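Local coordinates for protein caspase subunit p21 (Drosophila melanogaster, PDB 3SIR) that cleaves proteins as a cysteine endopeptidase of the caspase family, acting in the cascade that executes apoptosis in the fly, at residues R20-I25 with A79-S84; R73-S78 with S116-N121. The protein carries 1 engineered substitution. One frame throughout, in Å; residues are numbered along the deposited sequence.

Contact 1. Residues R20-I25 with A79-S84; sequences RGMALI and ASQNHS
M22 reaches out from the strand and presses its terminal methyl onto the side chains of Q81 and H83; it is the one residue of 20-25 whose side chain touches 79-84. The methyl CE sits above the flat carboxamide of Q81, off its normal, at 3.0 Å from Q81 OE1 and 3.2 Å from Q81 NE2. At the resolution of this structure such short values mark contact and nothing finer. On the H83 ring M22 meets the CE1 corner obliquely, M22 CE being 3.4 Å from H83 CE1. The sulfur takes the ring at its edge, in the ring plane, with M22 SD 4.7 Å from the H83 centroid, a Met-aromatic contact. The two side chains cross at about a right angle. Methionine suits the place because its long unbranched chain reaches from the strand to the loop: CG stands beside the backbone N (chi1 -64°), and the fully extended bonds beyond it carry the methyl there. Q81 is exposed, its amide able to face water, whereas H83 is buried. What positions the imidazole is a hydrogen bond from H83 NE2 to the backbone carbonyl of S78, an engineered serine near the end of the preceding helix, while H83 O accepts a hydrogen bond from K129 NZ. M22 itself is held in the sheet by backbone bonding to L90. No hydrogen bond crosses the contact. Strand 59-65, helix 68-79 and strand 86-95 form a beta-alpha-beta crossover of the caspase fold that passes over strand 19-28, and here the return loop of that crossover rests on the strand it skips.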
ATOM      1  N   ARG A  20      17.976 -10.532  10.581  1.00 36.93           N
ATOM      2  CA  ARG A  20      16.815 -10.059   9.835  1.00 36.18           C
ATOM      3  C   ARG A  20      16.061  -8.969  10.587  1.00 35.05           C
ATOM      4  O   ARG A  20      15.866  -7.868  10.075  1.00 35.97           O
ATOM      5  CB  ARG A  20      15.874 -11.219   9.498  1.00 36.17           C
ATOM      6  CG  ARG A  20      14.511 -10.781   8.968  1.00 41.60           C
ATOM      7  CD  ARG A  20      14.486 -10.654   7.447  1.00 44.68           C
ATOM      8  NE  ARG A  20      14.883 -11.888   6.771  1.00 43.70           N
ATOM      9  CZ  ARG A  20      15.899 -11.971   5.919  1.00 46.41           C
ATOM     10  NH1 ARG A  20      16.579 -10.877   5.596  1.00 46.89           N
ATOM     11  NH2 ARG A  20      16.211 -13.132   5.357  1.00 47.83           N
ATOM     12  N   GLY A  21      15.667  -9.270  11.819  1.00 35.10           N
ATOM     13  CA  GLY A  21      15.054  -8.276  12.696  1.00 35.28           C
ATOM     14  C   GLY A  21      14.006  -8.915  13.583  1.00 33.56           C
ATOM     15  O   GLY A  21      13.804 -10.127  13.533  1.00 32.55           O
ATOM     16  N   MET A  22      13.346  -8.101  14.401  1.00 34.66           N
ATOM     17  CA  MET A  22      12.279  -8.590  15.274  1.00 35.74           C
ATOM     18  C   MET A  22      10.986  -8.819  14.508  1.00 33.83           C
ATOM     19  O   MET A  22      10.570  -7.965  13.726  1.00 34.25           O
ATOM     20  CB  MET A  22      11.993  -7.586  16.388  1.00 36.24           C
ATOM     21  CG  MET A  22      13.143  -7.350  17.345  1.00 40.90           C
ATOM     22  SD  MET A  22      12.753  -6.003  18.480  1.00 43.56           S
ATOM     23  CE  MET A  22      14.342  -5.833  19.292  1.00 49.66           C
ATOM     24  N   ALA A  23      10.270  -9.874  14.879  1.00 32.56           N
ATOM     25  CA  ALA A  23       8.820  -9.909  14.724  1.00 33.38           C
ATOM     26  C   ALA A  23       8.116  -9.774  16.074  1.00 33.48           C
ATOM     27  O   ALA A  23       8.397 -10.521  17.012  1.00 33.29           O
ATOM     28  CB  ALA A  23       8.391 -11.190  14.018  1.00 33.37           C
ATOM     29  N   LEU A  24       7.253  -8.770  16.190  1.00 33.10           N
ATOM     30  CA  LEU A  24       6.388  -8.633  17.354  1.00 32.25           C
ATOM     31  C   LEU A  24       4.930  -8.879  16.988  1.00 32.37           C
ATOM     32  O   LEU A  24       4.268  -8.011  16.411  1.00 32.92           O
ATOM     33  CB  LEU A  24       6.546  -7.247  17.976  1.00 31.53           C
ATOM     34  CG  LEU A  24       7.950  -6.650  17.872  1.00 37.38           C
ATOM     35  CD1 LEU A  24       8.165  -5.584  18.939  1.00 37.53           C
ATOM     36  CD2 LEU A  24       8.999  -7.746  17.974  1.00 38.51           C
ATOM     37  N   ILE A  25       4.447 -10.080  17.294  1.00 31.32           N
ATOM     38  CA  ILE A  25       3.047 -10.425  17.074  1.00 30.70           C
ATOM     39  C   ILE A  25       2.178 -10.213  18.313  1.00 31.47           C
ATOM     40  O   ILE A  25       2.274 -10.957  19.287  1.00 31.71           O
ATOM     41  CB  ILE A  25       2.905 -11.883  16.628  1.00 30.27           C
ATOM     42  CG1 ILE A  25       3.739 -12.130  15.367  1.00 29.07           C
ATOM     43  CG2 ILE A  25       1.439 -12.229  16.427  1.00 27.30           C
ATOM     44  CD1 ILE A  25       3.947 -13.591  15.043  1.00 23.90           C
ATOM     45  N   ALA A  79      11.116   0.231  19.471  1.00 45.78           N
ATOM     46  CA  ALA A  79      11.636   1.372  18.734  1.00 44.79           C
ATOM     47  C   ALA A  79      12.945   1.828  19.370  1.00 44.04           C
ATOM     48  O   ALA A  79      13.892   2.187  18.670  1.00 45.28           O
ATOM     49  CB  ALA A  79      10.622   2.504  18.731  1.00 44.83           C
ATOM     50  N   SER A  80      12.999   1.767  20.697  1.00 43.06           N
ATOM     51  CA  SER A  80      14.072   2.387  21.465  1.00 41.15           C
ATOM     52  C   SER A  80      15.346   1.563  21.359  1.00 41.15           C
ATOM     53  O   SER A  80      16.408   1.988  21.816  1.00 42.56           O
ATOM     54  CB  SER A  80      13.674   2.501  22.935  1.00 40.90           C
ATOM     55  OG  SER A  80      13.187   3.796  23.224  1.00 41.96           O
ATOM     56  N   GLN A  81      15.209   0.337  20.869  1.00 39.82           N
ATOM     57  CA  GLN A  81      16.346  -0.565  20.775  1.00 40.60           C
ATOM     58  C   GLN A  81      17.289  -0.141  19.660  1.00 41.28           C
ATOM     59  O   GLN A  81      16.984   0.772  18.889  1.00 41.68           O
ATOM     60  CB  GLN A  81      15.877  -2.003  20.562  1.00 40.50           C
ATOM     61  CG  GLN A  81      14.770  -2.407  21.518  1.00 44.72           C
ATOM     62  CD  GLN A  81      14.683  -3.905  21.712  1.00 50.16           C
ATOM     63  OE1 GLN A  81      15.683  -4.614  21.625  1.00 53.22           O
ATOM     64  NE2 GLN A  81      13.474  -4.397  21.958  1.00 57.90           N
ATOM     65  N   ASN A  82      18.480  -0.735  19.662  1.00 41.21           N
ATOM     66  CA  ASN A  82      19.459  -0.531  18.604  1.00 39.04           C
ATOM     67  C   ASN A  82      19.360  -1.658  17.585  1.00 40.01           C
ATOM     68  O   ASN A  82      19.793  -2.784  17.843  1.00 39.24           O
ATOM     69  CB  ASN A  82      20.873  -0.459  19.190  1.00 39.51           C
ATOM     70  CG  ASN A  82      21.953  -0.846  18.189  1.00 35.47           C
ATOM     71  OD1 ASN A  82      21.690  -0.993  16.995  1.00 26.89           O
ATOM     72  ND2 ASN A  82      23.169  -1.055  18.685  1.00 30.56           N
ATOM     73  N   HIS A  83      18.730  -1.360  16.451  1.00 38.67           N
ATOM     74  CA  HIS A  83      18.623  -2.329  15.371  1.00 37.30           C
ATOM     75  C   HIS A  83      19.673  -2.102  14.286  1.00 38.28           C
ATOM     76  O   HIS A  83      19.462  -2.463  13.128  1.00 39.33           O
ATOM     77  CB  HIS A  83      17.214  -2.308  14.786  1.00 36.74           C
ATOM     78  CG  HIS A  83      16.131  -2.368  15.819  1.00 37.08           C
ATOM     79  ND1 HIS A  83      15.562  -3.553  16.234  1.00 34.71           N
ATOM     80  CD2 HIS A  83      15.524  -1.389  16.532  1.00 35.95           C
ATOM     81  CE1 HIS A  83      14.613  -3.297  17.117  1.00 36.32           C
ATOM     82  NE2 HIS A  83      14.589  -1.994  17.337  1.00 36.93           N
ATOM     83  N   SER A  84      20.846  -1.620  14.690  1.00 36.96           N
ATOM     84  CA  SER A  84      21.992  -1.459  13.792  1.00 36.95           C
ATOM     85  C   SER A  84      22.311  -2.703  12.964  1.00 37.06           C
ATOM     86  O   SER A  84      22.922  -2.597  11.899  1.00 37.79           O
ATOM     87  CB  SER A  84      23.243  -1.063  14.582  1.00 36.14           C
ATOM     88  OG  SER A  84      23.174   0.278  15.020  1.00 33.99           O
TER

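Contact 2. Residues R73-S78 with S116-N121; sequences RTIEYS and SFFTAN. Engineered in segment 73-78: S78 (natural residue Ala).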
ATOM      1  N   ARG A  73       2.900   0.420  23.982  1.00 42.74           N
ATOM      2  CA  ARG A  73       4.114   0.610  24.763  1.00 43.97           C
ATOM      3  C   ARG A  73       5.175  -0.392  24.333  1.00 43.75           C
ATOM      4  O   ARG A  73       6.286  -0.009  23.964  1.00 44.11           O
ATOM      5  CB  ARG A  73       3.832   0.484  26.263  1.00 43.34           C
ATOM      6  CG  ARG A  73       3.041   1.653  26.832  1.00 48.83           C
ATOM      7  CD  ARG A  73       3.704   2.246  28.068  1.00 56.37           C
ATOM      8  NE  ARG A  73       2.732   2.914  28.931  1.00 63.80           N
ATOM      9  CZ  ARG A  73       1.754   2.289  29.582  1.00 67.45           C
ATOM     10  NH1 ARG A  73       1.606   0.974  29.467  1.00 68.53           N
ATOM     11  NH2 ARG A  73       0.902   2.981  30.326  1.00 71.21           N
ATOM     12  N   THR A  74       4.793  -1.663  24.282  1.00 43.24           N
ATOM     13  CA  THR A  74       5.732  -2.721  23.927  1.00 44.43           C
ATOM     14  C   THR A  74       6.404  -2.377  22.607  1.00 44.97           C
ATOM     15  O   THR A  74       7.577  -2.681  22.387  1.00 44.89           O
ATOM     16  CB  THR A  74       5.018  -4.073  23.789  1.00 43.60           C
ATOM     17  OG1 THR A  74       4.483  -4.459  25.062  1.00 46.05           O
ATOM     18  CG2 THR A  74       5.986  -5.135  23.305  1.00 44.26           C
ATOM     19  N   ILE A  75       5.662  -1.665  21.768  1.00 46.39           N
ATOM     20  CA  ILE A  75       6.178  -1.168  20.504  1.00 45.79           C
ATOM     21  C   ILE A  75       7.133  -0.003  20.743  1.00 46.33           C
ATOM     22  O   ILE A  75       8.258  -0.003  20.237  1.00 46.39           O
ATOM     23  CB  ILE A  75       5.029  -0.709  19.595  1.00 45.61           C
ATOM     24  CG1 ILE A  75       4.096  -1.883  19.286  1.00 41.64           C
ATOM     25  CG2 ILE A  75       5.573  -0.079  18.322  1.00 48.49           C
ATOM     26  CD1 ILE A  75       2.904  -1.508  18.422  1.00 36.85           C
ATOM     27  N   GLU A  76       6.706   0.959  21.557  1.00 45.19           N
ATOM     28  CA  GLU A  76       7.555   2.108  21.871  1.00 45.54           C
ATOM     29  C   GLU A  76       8.951   1.680  22.299  1.00 44.74           C
ATOM     30  O   GLU A  76       9.946   2.188  21.786  1.00 44.21           O
ATOM     31  CB  GLU A  76       6.932   2.981  22.959  1.00 46.85           C
ATOM     32  CG  GLU A  76       7.693   4.277  23.212  1.00 47.30           C
ATOM     33  CD  GLU A  76       7.196   5.021  24.440  1.00 52.78           C
ATOM     34  OE1 GLU A  76       5.961   5.085  24.645  1.00 46.98           O
ATOM     35  OE2 GLU A  76       8.047   5.514  25.213  1.00 52.52           O
ATOM     36  N   TYR A  77       9.013   0.712  23.208  1.00 46.33           N
ATOM     37  CA  TYR A  77      10.275   0.284  23.808  1.00 46.80           C
ATOM     38  C   TYR A  77      11.190  -0.474  22.847  1.00 45.90           C
ATOM     39  O   TYR A  77      12.404  -0.510  23.039  1.00 46.03           O
ATOM     40  CB  TYR A  77      10.011  -0.552  25.059  1.00 47.38           C
ATOM     41  CG  TYR A  77       9.629   0.283  26.256  1.00 51.37           C
ATOM     42  CD1 TYR A  77      10.556   1.125  26.861  1.00 53.62           C
ATOM     43  CD2 TYR A  77       8.316   0.322  26.707  1.00 54.22           C
ATOM     44  CE1 TYR A  77      10.203   1.926  27.933  1.00 56.63           C
ATOM     45  CE2 TYR A  77       7.948   1.133  27.766  1.00 56.22           C
ATOM     46  CZ  TYR A  77       8.894   1.933  28.374  1.00 60.30           C
ATOM     47  OH  TYR A  77       8.528   2.737  29.431  1.00 63.22           O
ATOM     48  N   SER A  78      10.607  -1.046  21.799  1.00 44.61           N
ATOM     49  CA  SER A  78      11.371  -1.773  20.796  1.00 45.28           C
ATOM     50  C   SER A  78      11.888  -0.817  19.730  1.00 46.04           C
ATOM     51  O   SER A  78      12.934  -1.043  19.119  1.00 47.09           O
ATOM     52  CB  SER A  78      10.483  -2.829  20.144  1.00 44.91           C
ATOM     53  OG  SER A  78       9.127  -2.425  20.204  1.00 50.32           O
ATOM     54  N   SER A 116       5.653   7.935  15.099  1.00 43.18           N
ATOM     55  CA  SER A 116       6.754   8.856  15.347  1.00 41.78           C
ATOM     56  C   SER A 116       7.966   8.099  15.873  1.00 40.98           C
ATOM     57  O   SER A 116       9.105   8.452  15.573  1.00 43.02           O
ATOM     58  CB  SER A 116       6.350   9.957  16.330  1.00 40.55           C
ATOM     59  OG  SER A 116       5.766   9.409  17.497  1.00 42.46           O
ATOM     60  N   PHE A 117       7.717   7.057  16.659  1.00 39.94           N
ATOM     61  CA  PHE A 117       8.797   6.360  17.350  1.00 39.13           C
ATOM     62  C   PHE A 117       9.782   5.746  16.366  1.00 39.29           C
ATOM     63  O   PHE A 117      10.917   5.443  16.728  1.00 38.72           O
ATOM     64  CB  PHE A 117       8.245   5.280  18.281  1.00 37.69           C
ATOM     65  CG  PHE A 117       7.407   5.826  19.394  1.00 37.91           C
ATOM     66  CD1 PHE A 117       7.841   6.919  20.126  1.00 39.10           C
ATOM     67  CD2 PHE A 117       6.139   5.326  19.632  1.00 33.91           C
ATOM     68  CE1 PHE A 117       7.050   7.459  21.126  1.00 40.04           C
ATOM     69  CE2 PHE A 117       5.336   5.877  20.613  1.00 34.59           C
ATOM     70  CZ  PHE A 117       5.776   6.968  21.337  1.00 32.74           C
ATOM     71  N   PHE A 118       9.335   5.568  15.127  1.00 39.79           N
ATOM     72  CA  PHE A 118      10.066   4.765  14.153  1.00 39.83           C
ATOM     73  C   PHE A 118      10.680   5.610  13.035  1.00 40.83           C
ATOM     74  O   PHE A 118      11.438   5.096  12.212  1.00 40.90           O
ATOM     75  CB  PHE A 118       9.153   3.689  13.555  1.00 39.34           C
ATOM     76  CG  PHE A 118       8.706   2.650  14.545  1.00 38.38           C
ATOM     77  CD1 PHE A 118       9.549   1.612  14.905  1.00 39.90           C
ATOM     78  CD2 PHE A 118       7.447   2.713  15.120  1.00 41.97           C
ATOM     79  CE1 PHE A 118       9.156   0.673  15.845  1.00 41.59           C
ATOM     80  CE2 PHE A 118       7.041   1.770  16.054  1.00 40.67           C
ATOM     81  CZ  PHE A 118       7.903   0.755  16.427  1.00 38.18           C
ATOM     82  N   THR A 119      10.322   6.888  12.961  1.00 41.73           N
ATOM     83  CA  THR A 119      10.870   7.733  11.905  1.00 44.31           C
ATOM     84  C   THR A 119      12.380   7.517  11.853  1.00 46.67           C
ATOM     85  O   THR A 119      12.944   6.888  12.750  1.00 47.49           O
ATOM     86  CB  THR A 119      10.563   9.227  12.130  1.00 42.35           C
ATOM     87  OG1 THR A 119      11.355   9.725  13.214  1.00 43.74           O
ATOM     88  CG2 THR A 119       9.096   9.434  12.442  1.00 43.16           C
ATOM     89  N   ALA A 120      13.030   8.016  10.805  1.00 47.87           N
ATOM     90  CA  ALA A 120      14.491   8.003  10.746  1.00 49.12           C
ATOM     91  C   ALA A 120      15.120   8.902  11.812  1.00 50.81           C
ATOM     92  O   ALA A 120      16.123   8.540  12.436  1.00 49.54           O
ATOM     93  CB  ALA A 120      14.971   8.396   9.360  1.00 48.48           C
ATOM     94  N   ASN A 121      14.509  10.061  12.041  1.00 52.20           N
ATOM     95  CA  ASN A 121      14.879  10.912  13.169  1.00 54.01           C
ATOM     96  C   ASN A 121      14.827  10.167  14.500  1.00 53.75           C
ATOM     97  O   ASN A 121      15.868   9.890  15.098  1.00 54.74           O
ATOM     98  CB  ASN A 121      14.000  12.165  13.221  1.00 54.66           C
ATOM     99  CG  ASN A 121      14.703  13.397  12.674  1.00 59.82           C
ATOM    100  OD1 ASN A 121      15.699  13.295  11.953  1.00 56.83           O
ATOM    101  ND2 ASN A 121      14.173  14.572  13.003  1.00 64.60           N
TER
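The F117 ring is covered on both faces: E76 CG lies over the centre of one, and S116 OG lies over the centre of the other, 4.2 Å above the plane. In the model the CG2 branch of I75 comes to the edge of the F118 ring, near its plane, but the two are placed too close and the detail is doubtful. Helix and 3-10 turn come closest in their backbones at E76 and F117. E76 CG stands 3.7 Å from the F117 centroid and only 8° off the ring normal, a CH-pi contact made by the aliphatic part of the glutamate. With CG anti to the backbone N (chi1 -173°) and the chain extended beyond it, the carboxylate carries on above the CZ edge of the ring, the carboxylate plane tilted 26° from that of the ring. Glutamate fits this partly exposed spot because its methylenes cover an aromatic face while its charge can stay near solvent. The hydroxyl of S116 is bonded to the carbonyl of N113, which holds it in place. I75 and F118 suit the buried side because both side chains are pure hydrocarbon, with no polar group to satisfy. I75 also touches I114 and F26. With no hydrogen bond or salt bridge across it, the contact depends on shape and apolar burial, graded from a hydrocarbon interior toward a charged, partly exposed side.

From the N terminus the chain first lays down strand 19-28, then passes through helix 45-55 and strand 59-65 into helix 68-79. The loop behind that helix returns to the strand in contact 1, closing a span of 53 residues. Contact 2 opens within the span of contact 1, on helix 68-79, and closes beyond it, after 37 residues, at the turn following helix 107-113. The segments alternate, so the two closures cross rather than nest. They meet where helix becomes loop: L24 packs on the engineered S78, and A79 lies against both F117 and F118. Together they tie strand 19-28, helix 68-79 and the loop before strand 131-138 to one another.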